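Local coordinates for protein catalase (Bacillus pumilus, PDB 4QOL) that breaks down hydrogen peroxide to water and oxygen at a buried heme, and also shows peroxidase-like reactivity toward phenolic substrates, at residues Thr107-Arg112 with Glu185-Asn190; Ser174-Thr179 with Phe422-Glu427. All coordinates share one frame; numbering follows the deposited sequence.

Contact 1 joins two loops of the heme-bearing part of the catalase fold. Loop segment 107-112 lies between strands 88-96 and 113-120; loop segment 185-190 follows helix 175-181. Contact 2 sets helix 175-181 against helix 423-431, the first helix of the C-terminal helical region. Helix 175-181 therefore belongs to contact 2 and leads directly into contact 1. The centres lie 18 Å apart, and the two contacts touch where Pro111 CG meets Met177 CE at 3.9 Å. Along the chain the order is 107-112, 174-179, 185-190, 422-427, so the segments alternate. The C-terminal helices are thus packed, through one intervening helix, onto a loop that runs into the beta-barrel.

Contact 1 of 2, residues Thr107-Arg112 with Glu185-Asn190; sequences TLRDPR and EGIPAN
Asp110 and Gly186 share the direct hydrogen bond between these two loops. Asp110 N donates to Gly186 O at 2.9 Å, nearly straight (165°) and in the carbonyl plane. Arg109 CA adds a CH...O contact to the same oxygen. A water extends the backbone link by donating to both Asp110 O and Glu185 O.

Arg112 folds back over its own loop. Its chain bends at chi2 (53°), which turns the guanidinium toward the preceding residues. Arg112 NH1 and NH2 both grip Leu108 O, each at 2.9 Å, and Arg112 NH1 also donates to Asp110 O at 2.8 Å. These oxygens lie in the guanidinium plane, and Glu106 O takes a further bond from NH2. These bonds fix the rotation of the group. Arg109 NH1 bonds to Leu181 O.

Van der Waals contacts fill in around these bonds. Pro188 CD lies over one face of the Arg112 guanidinium, 3.7 Å from Arg112 NE. The Arg109 side chain crosses Ile187 at about a right angle, and Ile187 CD1 sits over a face of the Arg109 guanidinium, 3.9 Å from Arg109 NH2. Ile187 CG2 reaches back to Thr107 O at 3.7 Å. A leucine in place of Arg112 would probably leave Leu108 O and Asp110 O without these donors and the loop less firmly folded.

Helix 229-236 flanks the contact through Ala232, which meets Ile187, and Met229, which meets Arg109. Helix 175-181 packs on Pro111, and strand 113-120 begins just after Arg112.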
ATOM      1  N   THR A 107       7.518   8.853  30.138  1.00 15.01           N
ATOM      2  CA  THR A 107       7.813   9.897  31.131  1.00 16.63           C
ATOM      3  C   THR A 107       7.787  11.324  30.590  1.00 16.27           C
ATOM      4  O   THR A 107       8.152  12.244  31.319  1.00 18.98           O
ATOM      5  CB  THR A 107       9.231   9.645  31.671  1.00 16.17           C
ATOM      6  OG1 THR A 107      10.089   9.325  30.611  1.00 16.43           O
ATOM      7  CG2 THR A 107       9.247   8.466  32.638  1.00 17.34           C
ATOM      8  N   LEU A 108       7.462  11.494  29.295  1.00 14.34           N
ATOM      9  CA  LEU A 108       7.366  12.806  28.717  1.00 14.84           C
ATOM     10  C   LEU A 108       6.079  13.530  29.081  1.00 15.74           C
ATOM     11  O   LEU A 108       5.087  12.896  29.367  1.00 17.79           O
ATOM     12  CB  LEU A 108       7.464  12.703  27.207  1.00 14.72           C
ATOM     13  CG  LEU A 108       8.616  11.879  26.619  1.00 15.56           C
ATOM     14  CD1 LEU A 108       8.655  11.900  25.092  1.00 14.82           C
ATOM     15  CD2 LEU A 108       9.972  12.394  27.152  1.00 15.74           C
ATOM     16  N   ARG A 109       6.117  14.863  29.002  1.00 17.07           N
ATOM     17  CA  ARG A 109       4.937  15.669  29.229  1.00 17.22           C
ATOM     18  C   ARG A 109       4.033  15.529  28.022  1.00 17.97           C
ATOM     19  O   ARG A 109       4.519  15.645  26.884  1.00 20.06           O
ATOM     20  CB  ARG A 109       5.343  17.130  29.461  1.00 16.97           C
ATOM     21  CG  ARG A 109       4.151  18.032  29.760  1.00 16.10           C
ATOM     22  CD  ARG A 109       4.536  19.445  30.200  1.00 18.34           C
ATOM     23  NE  ARG A 109       5.507  19.436  31.301  1.00 18.00           N
ATOM     24  CZ  ARG A 109       5.223  19.157  32.558  1.00 19.20           C
ATOM     25  NH1 ARG A 109       3.952  19.018  32.991  1.00 19.59           N
ATOM     26  NH2 ARG A 109       6.197  19.041  33.392  1.00 19.69           N
ATOM     27  N   ASP A 110       2.757  15.289  28.238  1.00 17.27           N
ATOM     28  CA  ASP A 110       1.800  15.094  27.105  1.00 16.79           C
ATOM     29  C   ASP A 110       0.450  14.848  27.743  1.00 15.98           C
ATOM     30  O   ASP A 110       0.390  14.208  28.787  1.00 15.21           O
ATOM     31  CB  ASP A 110       2.174  13.833  26.273  1.00 16.33           C
ATOM     32  CG  ASP A 110       2.497  14.105  24.784  1.00 17.68           C
ATOM     33  OD1 ASP A 110       2.407  15.251  24.272  1.00 18.52           O
ATOM     34  OD2 ASP A 110       3.058  13.134  24.119  1.00 20.03           O
ATOM     35  N   PRO A 111      -0.641  15.215  27.054  1.00 15.47           N
ATOM     36  CA  PRO A 111      -1.908  14.476  27.359  1.00 15.78           C
ATOM     37  C   PRO A 111      -1.685  12.975  27.214  1.00 15.41           C
ATOM     38  O   PRO A 111      -0.726  12.540  26.551  1.00 17.21           O
ATOM     39  CB  PRO A 111      -2.863  14.985  26.321  1.00 15.47           C
ATOM     40  CG  PRO A 111      -2.225  16.198  25.751  1.00 15.20           C
ATOM     41  CD  PRO A 111      -0.772  15.939  25.790  1.00 15.82           C
ATOM     42  N   ARG A 112      -2.483  12.204  27.912  1.00 15.83           N
ATOM     43  CA  ARG A 112      -2.568  10.804  27.655  1.00 15.89           C
ATOM     44  C   ARG A 112      -3.879  10.425  27.006  1.00 15.96           C
ATOM     45  O   ARG A 112      -4.949  10.853  27.456  1.00 16.16           O
ATOM     46  CB  ARG A 112      -2.453  10.038  28.972  1.00 15.50           C
ATOM     47  CG  ARG A 112      -1.026   9.571  29.347  1.00 16.57           C
ATOM     48  CD  ARG A 112       0.015  10.663  29.345  1.00 16.02           C
ATOM     49  NE  ARG A 112       1.379  10.167  29.715  1.00 16.10           N
ATOM     50  CZ  ARG A 112       2.433  10.956  29.697  1.00 16.45           C
ATOM     51  NH1 ARG A 112       2.305  12.217  29.366  1.00 16.46           N
ATOM     52  NH2 ARG A 112       3.632  10.488  29.977  1.00 17.09           N
ATOM     53  N   GLU A 185       0.064  17.270  36.279  1.00 18.34           N
ATOM     54  CA  GLU A 185      -0.797  16.265  35.618  1.00 18.23           C
ATOM     55  C   GLU A 185      -0.411  16.095  34.125  1.00 17.89           C
ATOM     56  O   GLU A 185      -0.853  15.131  33.491  1.00 18.87           O
ATOM     57  CB  GLU A 185      -2.304  16.605  35.746  1.00 20.06           C
ATOM     58  CG  GLU A 185      -3.173  15.390  35.500  1.00 20.45           C
ATOM     59  CD  GLU A 185      -4.655  15.641  35.797  1.00 21.59           C
ATOM     60  OE1 GLU A 185      -4.998  16.600  36.510  1.00 24.36           O
ATOM     61  OE2 GLU A 185      -5.467  14.826  35.369  1.00 23.17           O
ATOM     62  N   GLY A 186       0.477  16.958  33.601  1.00 17.15           N
ATOM     63  CA  GLY A 186       1.091  16.711  32.325  1.00 15.99           C
ATOM     64  C   GLY A 186       1.991  15.480  32.232  1.00 16.41           C
ATOM     65  O   GLY A 186       2.257  15.012  31.129  1.00 14.91           O
ATOM     66  N   ILE A 187       2.351  14.900  33.384  1.00 15.68           N
ATOM     67  CA  ILE A 187       3.040  13.640  33.456  1.00 17.02           C
ATOM     68  C   ILE A 187       2.373  12.731  34.484  1.00 16.63           C
ATOM     69  O   ILE A 187       2.816  12.641  35.636  1.00 20.43           O
ATOM     70  CB  ILE A 187       4.536  13.775  33.799  1.00 18.33           C
ATOM     71  CG1 ILE A 187       5.182  14.928  33.029  1.00 18.79           C
ATOM     72  CG2 ILE A 187       5.230  12.435  33.503  1.00 19.52           C
ATOM     73  CD1 ILE A 187       6.639  15.151  33.326  1.00 18.14           C
ATOM     74  N   PRO A 188       1.293  12.035  34.104  1.00 18.14           N
ATOM     75  CA  PRO A 188       0.752  11.004  34.954  1.00 17.05           C
ATOM     76  C   PRO A 188       1.778   9.963  35.409  1.00 18.67           C
ATOM     77  O   PRO A 188       2.675   9.648  34.667  1.00 16.90           O
ATOM     78  CB  PRO A 188      -0.374  10.357  34.090  1.00 18.17           C
ATOM     79  CG  PRO A 188      -0.746  11.469  33.136  1.00 18.94           C
ATOM     80  CD  PRO A 188       0.600  12.124  32.813  1.00 16.43           C
ATOM     81  N   ALA A 189       1.593   9.403  36.631  1.00 17.74           N
ATOM     82  CA  ALA A 189       2.567   8.454  37.126  1.00 17.39           C
ATOM     83  C   ALA A 189       2.586   7.182  36.288  1.00 16.48           C
ATOM     84  O   ALA A 189       3.651   6.479  36.188  1.00 16.82           O
ATOM     85  CB  ALA A 189       2.309   8.130  38.583  1.00 18.51           C
ATOM     86  N   ASN A 190       1.408   6.825  35.795  1.00 17.14           N
ATOM     87  CA  ASN A 190       1.223   5.673  34.939  1.00 17.60           C
ATOM     88  C   ASN A 190      -0.246   5.747  34.371  1.00 17.84           C
ATOM     89  O   ASN A 190      -0.920   6.727  34.574  1.00 17.13           O
ATOM     90  CB  ASN A 190       1.476   4.378  35.743  1.00 17.69           C
ATOM     91  CG  ASN A 190       0.603   4.283  36.973  1.00 19.14           C
ATOM     92  OD1 ASN A 190      -0.626   4.284  36.870  1.00 19.52           O
ATOM     93  ND2 ASN A 190       1.226   4.178  38.181  1.00 20.64           N
TER
HETATM   94  O   HOH W   1      -1.404  14.652  30.855  1.00 15.83           O

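Contact 2 of 2, residues Ser174-Thr179 with Phe422-Glu427; sequences STHMLT and FKQAGE
Thr175, His176 and Thr179 of one helix pack against Ala425 of another in a near-parallel helix pair. It joins the main catalase region to the C-terminal helical region. The axes of 175-179 and 423-427 approach to 8.2 Å and their directions differ by 20°.

The small Ala425 permits this closeness. Its CB lies 3.7 Å from His176 CA and 3.8 Å from Thr175 CG2, which brings the backbones of His176 and Ala425 together. Thr179 adds its CG2 against Ala425 O. Just before the second helix, the Phe422 ring meets Thr175 obliquely, with Phe422 CE1 3.7 Å from Thr175 OG1. That hydroxyl is bonded to Pro172 O. Helix 453-466 also packs here, with Phe463 on Thr175 and Ala466 on Ala425.

The aromatic contact is a CH-pi interaction. Gln424 CB lies over one face of the His176 imidazole, 3.8 Å from the ring centroid. His176 CG is anti to the backbone N (chi1 -167°), which swings the ring out beside Gln424. The amide plane stands 88° from the ring plane.

Polar groups look to other partners. His176 ND1 bonds to Thr282 O and Gln424 OE1 to Thr284 N, so nearby residues of one loop hold both side chains. A water weakly bridges His176 NE2 and Gln424 O.

Within the first helix, Thr179 OG1 donates to Thr175 O at 2.8 Å and also bonds to Tyr470 OH. Thr179 N reaches Thr175 O too, from the opposite face of the carbonyl plane.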
ATOM      1  N   SER A 174      -5.734  28.166  23.466  1.00 15.50           N
ATOM      2  CA  SER A 174      -4.933  27.112  24.072  1.00 16.61           C
ATOM      3  C   SER A 174      -4.596  27.359  25.548  1.00 15.31           C
ATOM      4  O   SER A 174      -4.089  26.484  26.241  1.00 13.71           O
ATOM      5  CB  SER A 174      -3.595  26.968  23.305  1.00 16.40           C
ATOM      6  OG  SER A 174      -2.740  28.145  23.391  1.00 15.35           O
ATOM      7  N   THR A 175      -4.919  28.557  26.048  1.00 14.96           N
ATOM      8  CA  THR A 175      -4.443  28.974  27.375  1.00 15.66           C
ATOM      9  C   THR A 175      -4.977  28.070  28.506  1.00 14.26           C
ATOM     10  O   THR A 175      -4.229  27.709  29.448  1.00 15.47           O
ATOM     11  CB  THR A 175      -4.851  30.452  27.634  1.00 15.59           C
ATOM     12  OG1 THR A 175      -4.362  31.274  26.568  1.00 14.48           O
ATOM     13  CG2 THR A 175      -4.303  30.932  28.883  1.00 16.11           C
ATOM     14  N   HIS A 176      -6.258  27.720  28.463  1.00 15.22           N
ATOM     15  CA  HIS A 176      -6.796  26.794  29.448  1.00 15.21           C
ATOM     16  C   HIS A 176      -6.063  25.429  29.418  1.00 16.27           C
ATOM     17  O   HIS A 176      -5.598  24.948  30.462  1.00 16.96           O
ATOM     18  CB  HIS A 176      -8.315  26.650  29.261  1.00 15.33           C
ATOM     19  CG  HIS A 176      -9.012  25.962  30.399  1.00 16.05           C
ATOM     20  ND1 HIS A 176     -10.325  25.513  30.298  1.00 16.91           N
ATOM     21  CD2 HIS A 176      -8.615  25.690  31.662  1.00 16.23           C
ATOM     22  CE1 HIS A 176     -10.670  24.942  31.434  1.00 17.40           C
ATOM     23  NE2 HIS A 176      -9.647  25.032  32.277  1.00 16.98           N
ATOM     24  N   MET A 177      -5.905  24.834  28.235  1.00 15.40           N
ATOM     25  CA  MET A 177      -5.224  23.583  28.150  1.00 16.88           C
ATOM     26  C   MET A 177      -3.817  23.620  28.721  1.00 16.46           C
ATOM     27  O   MET A 177      -3.392  22.694  29.429  1.00 18.16           O
ATOM     28  CB  MET A 177      -5.182  23.082  26.719  1.00 17.52           C
ATOM     29  CG  MET A 177      -4.466  21.758  26.559  1.00 18.26           C
ATOM     30  SD  MET A 177      -5.481  20.431  27.233  1.00 19.84           S
ATOM     31  CE  MET A 177      -4.802  19.003  26.356  1.00 17.22           C
ATOM     32  N   LEU A 178      -3.098  24.651  28.356  1.00 16.12           N
ATOM     33  CA  LEU A 178      -1.691  24.738  28.777  1.00 15.93           C
ATOM     34  C   LEU A 178      -1.589  24.881  30.299  1.00 15.97           C
ATOM     35  O   LEU A 178      -0.650  24.432  30.973  1.00 18.06           O
ATOM     36  CB  LEU A 178      -1.026  25.887  28.100  1.00 16.07           C
ATOM     37  CG  LEU A 178      -0.936  25.731  26.583  1.00 17.97           C
ATOM     38  CD1 LEU A 178      -0.413  27.010  25.944  1.00 19.01           C
ATOM     39  CD2 LEU A 178       0.016  24.597  26.248  1.00 18.79           C
ATOM     40  N   THR A 179      -2.611  25.485  30.896  1.00 15.41           N
ATOM     41  CA  THR A 179      -2.689  25.593  32.353  1.00 15.57           C
ATOM     42  C   THR A 179      -2.906  24.250  33.087  1.00 16.75           C
ATOM     43  O   THR A 179      -2.477  24.100  34.249  1.00 18.22           O
ATOM     44  CB  THR A 179      -3.780  26.618  32.746  1.00 14.95           C
ATOM     45  OG1 THR A 179      -3.471  27.870  32.101  1.00 15.82           O
ATOM     46  CG2 THR A 179      -3.894  26.803  34.236  1.00 15.73           C
ATOM     47  N   PHE A 422      -9.715  33.223  28.111  1.00 19.02           N
ATOM     48  CA  PHE A 422      -8.900  33.354  29.342  1.00 18.79           C
ATOM     49  C   PHE A 422      -9.569  33.055  30.673  1.00 19.16           C
ATOM     50  O   PHE A 422      -8.890  32.729  31.639  1.00 19.98           O
ATOM     51  CB  PHE A 422      -8.202  34.709  29.384  1.00 18.38           C
ATOM     52  CG  PHE A 422      -7.523  35.060  28.132  1.00 17.92           C
ATOM     53  CD1 PHE A 422      -6.329  34.443  27.796  1.00 17.59           C
ATOM     54  CD2 PHE A 422      -8.073  35.948  27.219  1.00 18.64           C
ATOM     55  CE1 PHE A 422      -5.669  34.755  26.643  1.00 18.39           C
ATOM     56  CE2 PHE A 422      -7.435  36.225  26.014  1.00 17.71           C
ATOM     57  CZ  PHE A 422      -6.221  35.604  25.718  1.00 17.77           C
ATOM     58  N   LYS A 423     -10.900  33.131  30.739  1.00 18.56           N
ATOM     59  CA  LYS A 423     -11.559  33.034  31.995  1.00 21.70           C
ATOM     60  C   LYS A 423     -11.359  31.725  32.733  1.00 21.17           C
ATOM     61  O   LYS A 423     -10.999  31.721  33.893  1.00 20.91           O
ATOM     62  CB  LYS A 423     -13.065  33.326  31.831  1.00 23.73           C
ATOM     63  CG  LYS A 423     -13.789  33.237  33.154  1.00 30.28           C
ATOM     64  CD  LYS A 423     -15.207  33.812  33.099  1.00 34.34           C
ATOM     65  CE  LYS A 423     -16.031  33.232  34.234  1.00 38.13           C
ATOM     66  NZ  LYS A 423     -17.412  33.802  34.258  1.00 40.84           N
ATOM     67  N   GLN A 424     -11.637  30.600  32.070  1.00 21.64           N
ATOM     68  CA  GLN A 424     -11.484  29.316  32.747  1.00 21.10           C
ATOM     69  C   GLN A 424     -10.043  28.975  33.085  1.00 20.14           C
ATOM     70  O   GLN A 424      -9.809  28.251  34.054  1.00 19.92           O
ATOM     71  CB  GLN A 424     -12.115  28.205  31.883  1.00 20.10           C
ATOM     72  CG  GLN A 424     -13.622  28.328  31.787  1.00 18.11           C
ATOM     73  CD  GLN A 424     -14.278  27.046  31.350  1.00 17.39           C
ATOM     74  OE1 GLN A 424     -13.606  26.093  30.962  1.00 15.65           O
ATOM     75  NE2 GLN A 424     -15.630  26.964  31.499  1.00 16.27           N
ATOM     76  N   ALA A 425      -9.072  29.454  32.301  1.00 18.22           N
ATOM     77  CA  ALA A 425      -7.648  29.270  32.628  1.00 18.40           C
ATOM     78  C   ALA A 425      -7.355  29.948  33.970  1.00 19.17           C
ATOM     79  O   ALA A 425      -6.619  29.395  34.770  1.00 20.93           O
ATOM     80  CB  ALA A 425      -6.767  29.835  31.560  1.00 18.31           C
ATOM     81  N   GLY A 426      -7.912  31.117  34.168  1.00 19.94           N
ATOM     82  CA  GLY A 426      -7.727  31.831  35.446  1.00 18.08           C
ATOM     83  C   GLY A 426      -8.396  31.049  36.576  1.00 18.87           C
ATOM     84  O   GLY A 426      -7.860  30.983  37.692  1.00 20.41           O
ATOM     85  N   GLU A 427      -9.597  30.506  36.327  1.00 18.24           N
ATOM     86  CA  GLU A 427     -10.278  29.730  37.353  1.00 19.43           C
ATOM     87  C   GLU A 427      -9.525  28.495  37.727  1.00 22.39           C
ATOM     88  O   GLU A 427      -9.408  28.159  38.912  1.00 22.95           O
ATOM     89  CB  GLU A 427     -11.731  29.389  36.894  1.00 20.47           C
ATOM     90  CG  GLU A 427     -12.599  30.617  36.696  1.00 21.09           C
ATOM     91  CD  GLU A 427     -13.941  30.354  36.036  1.00 21.45           C
ATOM     92  OE1 GLU A 427     -14.880  31.172  36.283  1.00 25.89           O
ATOM     93  OE2 GLU A 427     -14.111  29.410  35.195  1.00 23.08           O
TER
HETATM   94  O   HOH W   2     -11.254  25.399  34.933  1.00 27.21           O